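Local coordinates for flagellar hook-associated protein 2 (Helicobacter pylori, PDB 6IWY) that caps the tip of the growing flagellar filament, where it helps flagellin monomers polymerise and keeps them from leaking out unassembled, at residues Val167-Glu172 and Gln187-Gln192; Lys150-Leu155 and Gly234-Glu239; His130-Leu135 and Ser219-Asp224. All blocks are in the same frame, centred on the assembly; numbering follows the deposited sequence.

All three contacts lie in one region of the fold, where the three-stranded sheet 129-132, 219-224, 209-214 and the four-stranded sheet 141-143, 164-173, 154-158, 230-233 meet helix 179-196. Contacts 1 and 2 have centres about 11 Å apart and share the four-stranded sheet, in which strands 154-158 and 164-173 are neighbours. The centre of contact 3 is about 14 Å from that of contact 1 and 15 Å from that of contact 2. Along the chain contact 1 falls within the spans bridged by the other two, whose segments alternate. This interlocking order is consistent with residues 130-239 folding as one unit of this cap-protein fragment.

Contact 1: residues Val167-Glu172 and Gln187-Gln192; sequences VPIMLE and QKAMEQ
Ile169 and Met190 meet through their aliphatic stems: CG1 of Ile169 lies 4.0 Å from CG of Met190, and the two side chains cross at a slant. The methyl of Ala189 adds to this, with three neighbours in residues 167-172. Its CB is 4.1 Å from CD1 of Leu171, 4.3 Å from CG2 of Ile169, and also close to the carbonyl oxygen of Met170. With CG2 anti to its backbone N and CG1 beside that N (chi1 -83°), Ile169 spreads its two branches over adjacent helix residues, CG2 to Ala189 and CG1 to Met190. This is helix-on-sheet packing: helix 179-196 lies against a face of the antiparallel sheet that contains strand 164-173, and no hydrogen bond crosses between the two segments. The strand is broken at Ile169 and Met170, yet Ile169 and Leu171 both direct their side chains toward the helix. Backbone hydrogen bonds to Val153 and Leu143 hold Ile169 and Leu171 in the sheet. On the helix side, Met190 also packs on Ile211 of strand 209-214, while the side-chain amide NE2 of Gln187 donates a hydrogen bond to the carbonyl oxygen of Ile211.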
loop_
_atom_site.group_PDB
_atom_site.type_symbol
_atom_site.label_atom_id
_atom_site.label_comp_id
_atom_site.label_asym_id
_atom_site.label_seq_id
_atom_site.Cartn_x
_atom_site.Cartn_y
_atom_site.Cartn_z
ATOM N N VAL A 167 -4.320 15.583 -12.901
ATOM C CA VAL A 167 -4.504 16.772 -12.073
ATOM C C VAL A 167 -3.248 17.625 -12.212
ATOM O O VAL A 167 -2.172 17.241 -11.729
ATOM C CB VAL A 167 -4.660 16.385 -10.606
ATOM C CG1 VAL A 167 -4.838 17.628 -9.760
ATOM C CG2 VAL A 167 -5.816 15.376 -10.429
ATOM N N PRO A 168 -3.353 18.763 -12.905
ATOM C CA PRO A 168 -2.198 19.640 -13.036
ATOM C C PRO A 168 -1.750 20.070 -11.682
ATOM O O PRO A 168 -2.582 20.238 -10.848
ATOM C CB PRO A 168 -2.768 20.844 -13.793
ATOM C CG PRO A 168 -3.918 20.312 -14.572
ATOM C CD PRO A 168 -4.480 19.185 -13.755
ATOM N N ILE A 169 -0.462 20.212 -11.436
ATOM C CA ILE A 169 -0.005 20.802 -10.182
ATOM C C ILE A 169 0.778 22.076 -10.465
ATOM O O ILE A 169 1.864 22.023 -11.033
ATOM C CB ILE A 169 0.842 19.809 -9.336
ATOM C CG1 ILE A 169 -0.084 18.877 -8.517
ATOM C CG2 ILE A 169 1.762 20.554 -8.347
ATOM C CD1 ILE A 169 -0.646 17.665 -9.262
ATOM N N MET A 170 0.214 23.213 -10.062
ATOM C CA MET A 170 0.818 24.534 -10.290
ATOM C C MET A 170 1.324 25.139 -8.994
ATOM O O MET A 170 0.656 25.048 -7.947
ATOM C CB MET A 170 -0.192 25.498 -10.883
ATOM C CG MET A 170 -0.900 24.963 -12.119
ATOM S SD MET A 170 0.250 24.426 -13.421
ATOM C CE MET A 170 -0.948 24.333 -14.759
ATOM N N LEU A 171 2.484 25.794 -9.080
ATOM C CA LEU A 171 3.216 26.212 -7.905
ATOM C C LEU A 171 4.361 27.131 -8.278
ATOM O O LEU A 171 5.299 26.703 -8.956
ATOM C CB LEU A 171 3.808 24.988 -7.207
ATOM C CG LEU A 171 4.460 25.236 -5.853
ATOM C CD1 LEU A 171 3.429 25.836 -4.860
ATOM C CD2 LEU A 171 5.040 23.922 -5.317
ATOM N N GLU A 172 4.301 28.379 -7.819
ATOM C CA GLU A 172 5.383 29.324 -8.040
ATOM C C GLU A 172 6.002 29.535 -6.676
ATOM O O GLU A 172 5.420 30.197 -5.832
ATOM C CB GLU A 172 4.865 30.635 -8.655
ATOM N N GLN A 187 3.147 19.438 -0.941
ATOM C CA GLN A 187 2.029 18.739 -0.330
ATOM C C GLN A 187 0.732 19.558 -0.392
ATOM O O GLN A 187 -0.309 19.046 -0.779
ATOM C CB GLN A 187 2.345 18.403 1.110
ATOM C CG GLN A 187 1.251 17.636 1.830
ATOM C CD GLN A 187 1.591 17.420 3.302
ATOM O OE1 GLN A 187 1.911 18.373 4.023
ATOM N NE2 GLN A 187 1.538 16.172 3.749
ATOM N N LYS A 188 0.814 20.830 -0.013
ATOM C CA LYS A 188 -0.345 21.716 -0.042
ATOM C C LYS A 188 -0.820 21.830 -1.476
ATOM O O LYS A 188 -2.013 21.682 -1.767
ATOM C CB LYS A 188 -0.017 23.116 0.511
ATOM N N ALA A 189 0.113 22.095 -2.382
ATOM C CA ALA A 189 -0.271 22.325 -3.765
ATOM C C ALA A 189 -1.055 21.118 -4.240
ATOM O O ALA A 189 -2.131 21.291 -4.782
ATOM C CB ALA A 189 0.927 22.591 -4.653
ATOM N N MET A 190 -0.525 19.910 -4.001
ATOM C CA MET A 190 -1.132 18.645 -4.492
ATOM C C MET A 190 -2.467 18.376 -3.831
ATOM O O MET A 190 -3.444 17.946 -4.463
ATOM C CB MET A 190 -0.216 17.452 -4.196
ATOM C CG MET A 190 1.094 17.453 -4.975
ATOM S SD MET A 190 2.103 15.966 -4.745
ATOM C CE MET A 190 3.466 16.314 -5.871
ATOM N N GLU A 191 -2.502 18.640 -2.535
ATOM C CA GLU A 191 -3.726 18.500 -1.776
ATOM C C GLU A 191 -4.768 19.489 -2.272
ATOM O O GLU A 191 -5.921 19.125 -2.406
ATOM C CB GLU A 191 -3.452 18.654 -0.271
ATOM C CG GLU A 191 -2.781 17.425 0.348
ATOM C CD GLU A 191 -2.620 17.474 1.882
ATOM O OE1 GLU A 191 -2.729 18.568 2.467
ATOM O OE2 GLU A 191 -2.365 16.404 2.500
ATOM N N GLN A 192 -4.376 20.736 -2.546
ATOM C CA GLN A 192 -5.329 21.756 -3.019
ATOM C C GLN A 192 -5.885 21.373 -4.375
ATOM O O GLN A 192 -7.057 21.539 -4.634
ATOM C CB GLN A 192 -4.683 23.142 -3.090
ATOM C CG GLN A 192 -4.618 23.861 -1.754
ATOM C CD GLN A 192 -4.114 25.309 -1.855
ATOM O OE1 GLN A 192 -4.368 26.000 -2.841
ATOM N NE2 GLN A 192 -3.417 25.773 -0.819
#

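Contact 2: residues Lys150-Leu155 and Gly234-Glu239; sequences KSEVSL and GSKAKE
Glu152 and Val153 receive the type I beta turn of Gly234-Ala237, which follows strand 230-233, outermost within this chain in the four-stranded antiparallel sheet, and leads into a short, weakly bonded helix, 237-240. At Ser151 the contact is slight, its carbonyl oxygen lying 3.8 Å from CA of Gly234. Glu152 carries most of the contact, with both its backbone and its side chain. Its carbonyl oxygen accepts a hydrogen bond from the backbone N of Lys236 (2.7 Å, N-H...O angle 156°), and CA of Gly234 makes a CH...O contact to the same oxygen, so that the glycine backbone lies directly against this carbonyl. The side chains of Glu152 and Lys236, both extended beyond CG, run side by side in the same direction and end in a salt bridge, OE1 to NZ 3.0 Å. The ammonium comes from above the carboxylate plane, 48° out of it. Strand 141-143 and the residue after it tie down both ends: NZ of Lys236 also donates to the carbonyl oxygen of Ser142, and OE1 of Glu152 accepts from the backbone N of Gly144. Val153 follows, buried, packing on Ile169 and Leu143 of the sheet. With CG1 anti to the backbone N (chi1 161°), CG2 falls beside that N and rests 3.5 Å from the carbonyl carbon of Lys236.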
loop_
_atom_site.group_PDB
_atom_site.type_symbol
_atom_site.label_atom_id
_atom_site.label_comp_id
_atom_site.label_asym_id
_atom_site.label_seq_id
_atom_site.Cartn_x
_atom_site.Cartn_y
_atom_site.Cartn_z
ATOM N N LYS A 150 1.609 21.648 -22.018
ATOM C CA LYS A 150 1.435 20.536 -21.044
ATOM C C LYS A 150 1.933 20.924 -19.669
ATOM O O LYS A 150 2.916 21.638 -19.545
ATOM C CB LYS A 150 2.109 19.218 -21.507
ATOM N N SER A 151 1.226 20.451 -18.636
ATOM C CA SER A 151 1.655 20.666 -17.261
ATOM C C SER A 151 3.105 20.245 -17.092
ATOM O O SER A 151 3.512 19.206 -17.575
ATOM C CB SER A 151 0.831 19.850 -16.287
ATOM O OG SER A 151 -0.477 20.358 -16.162
ATOM N N GLU A 152 3.890 21.067 -16.416
ATOM C CA GLU A 152 5.269 20.690 -16.104
ATOM C C GLU A 152 5.300 19.562 -15.048
ATOM O O GLU A 152 6.221 18.807 -15.002
ATOM C CB GLU A 152 6.055 21.924 -15.672
ATOM C CG GLU A 152 6.181 22.904 -16.804
ATOM C CD GLU A 152 7.083 24.100 -16.517
ATOM O OE1 GLU A 152 6.953 24.728 -15.446
ATOM O OE2 GLU A 152 7.908 24.429 -17.401
ATOM N N VAL A 153 4.269 19.474 -14.220
ATOM C CA VAL A 153 4.060 18.373 -13.310
ATOM C C VAL A 153 2.570 18.122 -13.247
ATOM O O VAL A 153 1.813 19.057 -13.047
ATOM C CB VAL A 153 4.567 18.690 -11.877
ATOM C CG1 VAL A 153 3.932 17.721 -10.819
ATOM C CG2 VAL A 153 6.103 18.610 -11.811
ATOM N N SER A 154 2.150 16.867 -13.408
ATOM C CA SER A 154 0.754 16.487 -13.154
ATOM C C SER A 154 0.675 15.109 -12.521
ATOM O O SER A 154 1.522 14.268 -12.759
ATOM C CB SER A 154 -0.076 16.501 -14.424
ATOM O OG SER A 154 0.136 15.334 -15.172
ATOM N N LEU A 155 -0.351 14.933 -11.698
ATOM C CA LEU A 155 -0.617 13.705 -10.966
ATOM C C LEU A 155 -1.691 12.935 -11.715
ATOM O O LEU A 155 -2.813 13.454 -11.902
ATOM C CB LEU A 155 -1.190 14.031 -9.581
ATOM C CG LEU A 155 -0.245 14.105 -8.409
ATOM C CD1 LEU A 155 -0.977 14.665 -7.247
ATOM C CD2 LEU A 155 0.228 12.672 -8.128
ATOM N N GLY A 234 5.283 14.899 -16.415
ATOM C CA GLY A 234 5.679 16.236 -16.722
ATOM C C GLY A 234 7.179 16.417 -16.845
ATOM O O GLY A 234 7.972 15.651 -16.300
ATOM N N SER A 235 7.540 17.467 -17.569
ATOM C CA SER A 235 8.913 17.840 -17.787
ATOM C C SER A 235 9.631 18.104 -16.485
ATOM O O SER A 235 10.845 17.906 -16.414
ATOM C CB SER A 235 9.015 19.063 -18.720
ATOM O OG SER A 235 8.415 20.213 -18.166
ATOM N N LYS A 236 8.912 18.494 -15.440
ATOM C CA LYS A 236 9.556 18.701 -14.138
ATOM C C LYS A 236 9.289 17.674 -13.021
ATOM O O LYS A 236 9.581 17.966 -11.865
ATOM C CB LYS A 236 9.241 20.104 -13.638
ATOM C CG LYS A 236 9.711 21.168 -14.577
ATOM C CD LYS A 236 9.565 22.550 -13.979
ATOM C CE LYS A 236 10.192 23.598 -14.902
ATOM N NZ LYS A 236 9.835 24.977 -14.488
ATOM N N ALA A 237 8.800 16.473 -13.320
ATOM C CA ALA A 237 8.701 15.457 -12.244
ATOM C C ALA A 237 10.027 15.308 -11.485
ATOM O O ALA A 237 10.029 15.279 -10.259
ATOM C CB ALA A 237 8.237 14.096 -12.750
ATOM N N LYS A 238 11.145 15.230 -12.204
ATOM C CA LYS A 238 12.454 14.988 -11.569
ATOM C C LYS A 238 12.764 16.036 -10.480
ATOM O O LYS A 238 13.376 15.711 -9.463
ATOM C CB LYS A 238 13.575 14.902 -12.606
ATOM N N GLU A 239 12.283 17.264 -10.671
ATOM C CA GLU A 239 12.599 18.346 -9.751
ATOM C C GLU A 239 11.996 18.132 -8.379
ATOM O O GLU A 239 12.457 18.707 -7.407
ATOM C CB GLU A 239 12.153 19.697 -10.308
ATOM C CG GLU A 239 13.153 20.318 -11.253
ATOM C CD GLU A 239 12.772 21.727 -11.702
ATOM O OE1 GLU A 239 12.423 22.597 -10.848
ATOM O OE2 GLU A 239 12.843 21.963 -12.931
#

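Contact 3: residues His130-Leu135 and Ser219-Asp224; sequences HLQSTL and SLIIND
Leu131 and Ile222 form an antiparallel hydrogen-bonded pair, joined by Leu131 N to Ile222 O at 3.0 Å and Ile222 N to Leu131 O at 2.9 Å. Non-hydrogen-bonded pairs flank them, His130 with Asn223 and Gln132 with Ile221, and CH...O contacts fill in between. Strand 219-224 is the middle strand of a three-stranded antiparallel sheet, with strand 209-214 along its other edge. The face bearing Leu131 and Ile222 is the closely covered one: both side chains are buried and lie on Phe242 and Val232. On the other face the outer strand is more open, His130 and Gln132 being partly exposed, whereas Ile221 and Asn223 beside them are buried. Across it, CD1 of Ile221 approaches ND1 of His130 obliquely at 4.1 Å. The polar ends here turn to outside partners, NE2 of His130 to Asp71 and OE1 of Gln132 to Tyr66.

Beyond Gln132 the bonding passes partly to serine side chains. Ser133 N still donates to Leu220 O, 2.9 Å away at an N-H...O angle of 167°, and its OG accepts from Leu220 N at 3.2 Å. Placed between the backbone N and the carbonyl carbon (chi1 88°), this hydroxyl is turned onto the neighbouring strand. Ser219 OG donates in return to the carbonyl oxygen of Ser133 at 2.6 Å, in the carbonyl plane. Thr134 is exposed at this end. Two hydroxyls thus continue the cross-strand bonding past the last regular bridge, satisfying backbone groups of Ser133 and Leu220, both buried residues.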
loop_
_atom_site.group_PDB
_atom_site.type_symbol
_atom_site.label_atom_id
_atom_site.label_comp_id
_atom_site.label_asym_id
_atom_site.label_seq_id
_atom_site.Cartn_x
_atom_site.Cartn_y
_atom_site.Cartn_z
ATOM N N HIS A 130 1.480 3.413 -4.001
ATOM C CA HIS A 130 2.143 4.596 -3.493
ATOM C C HIS A 130 3.300 5.005 -4.419
ATOM O O HIS A 130 3.878 4.156 -5.058
ATOM C CB HIS A 130 2.683 4.307 -2.109
ATOM C CG HIS A 130 3.809 3.327 -2.116
ATOM N ND1 HIS A 130 5.122 3.701 -2.353
ATOM C CD2 HIS A 130 3.819 1.981 -1.960
ATOM C CE1 HIS A 130 5.891 2.627 -2.298
ATOM N NE2 HIS A 130 5.124 1.572 -2.066
ATOM N N LEU A 131 3.591 6.304 -4.478
ATOM C CA LEU A 131 4.818 6.804 -5.060
ATOM C C LEU A 131 5.522 7.659 -4.023
ATOM O O LEU A 131 4.886 8.396 -3.295
ATOM C CB LEU A 131 4.555 7.657 -6.294
ATOM C CG LEU A 131 4.525 7.020 -7.670
ATOM C CD1 LEU A 131 4.365 8.133 -8.722
ATOM C CD2 LEU A 131 5.780 6.187 -7.940
ATOM N N GLN A 132 6.845 7.602 -4.008
ATOM C CA GLN A 132 7.639 8.229 -2.959
ATOM C C GLN A 132 8.720 9.119 -3.541
ATOM O O GLN A 132 9.406 8.736 -4.486
ATOM C CB GLN A 132 8.315 7.168 -2.091
ATOM C CG GLN A 132 8.678 7.699 -0.735
ATOM C CD GLN A 132 9.664 6.811 -0.021
ATOM O OE1 GLN A 132 9.265 5.956 0.790
ATOM N NE2 GLN A 132 10.966 6.981 -0.330
ATOM N N SER A 133 8.894 10.282 -2.927
ATOM C CA SER A 133 9.844 11.252 -3.379
ATOM C C SER A 133 10.879 11.495 -2.325
ATOM O O SER A 133 10.647 11.229 -1.143
ATOM C CB SER A 133 9.158 12.573 -3.660
ATOM O OG SER A 133 9.106 13.368 -2.496
ATOM N N THR A 134 12.005 12.051 -2.779
ATOM C CA THR A 134 13.130 12.453 -1.950
ATOM C C THR A 134 13.677 13.779 -2.505
ATOM O O THR A 134 14.387 13.779 -3.515
ATOM C CB THR A 134 14.190 11.342 -1.986
ATOM O OG1 THR A 134 13.546 10.103 -1.639
ATOM C CG2 THR A 134 15.399 11.605 -1.027
ATOM N N LEU A 135 13.286 14.901 -1.884
ATOM C CA LEU A 135 13.908 16.207 -2.134
ATOM C C LEU A 135 15.306 16.272 -1.521
ATOM O O LEU A 135 15.476 16.060 -0.320
ATOM C CB LEU A 135 13.107 17.350 -1.512
ATOM C CG LEU A 135 11.903 17.983 -2.215
ATOM C CD1 LEU A 135 11.487 19.268 -1.460
ATOM C CD2 LEU A 135 12.175 18.279 -3.700
ATOM N N SER A 219 10.675 13.791 2.487
ATOM C CA SER A 219 10.007 12.916 1.547
ATOM C C SER A 219 8.515 13.075 1.599
ATOM O O SER A 219 7.936 13.326 2.650
ATOM C CB SER A 219 10.347 11.459 1.852
ATOM O OG SER A 219 11.612 11.132 1.314
ATOM N N LEU A 220 7.921 12.913 0.433
ATOM C CA LEU A 220 6.506 12.924 0.258
ATOM C C LEU A 220 6.145 11.533 -0.174
ATOM O O LEU A 220 6.939 10.857 -0.832
ATOM C CB LEU A 220 6.113 13.898 -0.861
ATOM C CG LEU A 220 5.353 15.156 -0.462
ATOM C CD1 LEU A 220 6.175 16.014 0.475
ATOM C CD2 LEU A 220 4.971 15.948 -1.702
ATOM N N ILE A 221 4.942 11.105 0.171
ATOM C CA ILE A 221 4.439 9.826 -0.295
ATOM C C ILE A 221 2.978 9.985 -0.684
ATOM O O ILE A 221 2.156 10.414 0.118
ATOM C CB ILE A 221 4.656 8.723 0.783
ATOM C CG1 ILE A 221 4.247 7.350 0.226
ATOM C CG2 ILE A 221 3.876 9.050 2.017
ATOM C CD1 ILE A 221 4.893 6.187 0.880
ATOM N N ILE A 222 2.656 9.717 -1.938
ATOM C CA ILE A 222 1.250 9.689 -2.387
ATOM C C ILE A 222 0.817 8.239 -2.151
ATOM O O ILE A 222 1.547 7.319 -2.497
ATOM C CB ILE A 222 1.122 10.083 -3.893
ATOM C CG1 ILE A 222 1.949 11.348 -4.175
ATOM C CG2 ILE A 222 -0.345 10.357 -4.293
ATOM C CD1 ILE A 222 2.076 11.755 -5.670
ATOM N N ASN A 223 -0.308 8.030 -1.489
ATOM C CA ASN A 223 -0.841 6.678 -1.275
ATOM C C ASN A 223 -2.276 6.682 -1.698
ATOM O O ASN A 223 -2.996 7.654 -1.437
ATOM C CB ASN A 223 -0.734 6.236 0.188
ATOM C CG ASN A 223 -1.501 4.929 0.488
ATOM O OD1 ASN A 223 -2.258 4.877 1.437
ATOM N ND2 ASN A 223 -1.300 3.887 -0.310
ATOM N N ASP A 224 -2.651 5.619 -2.415
ATOM C CA ASP A 224 -4.030 5.330 -2.784
ATOM C C ASP A 224 -4.415 3.957 -2.217
ATOM O O ASP A 224 -3.908 2.936 -2.677
ATOM C CB ASP A 224 -4.178 5.320 -4.296
ATOM C CG ASP A 224 -5.628 5.063 -4.746
ATOM O OD1 ASP A 224 -6.584 5.157 -3.917
ATOM O OD2 ASP A 224 -5.814 4.769 -5.958
#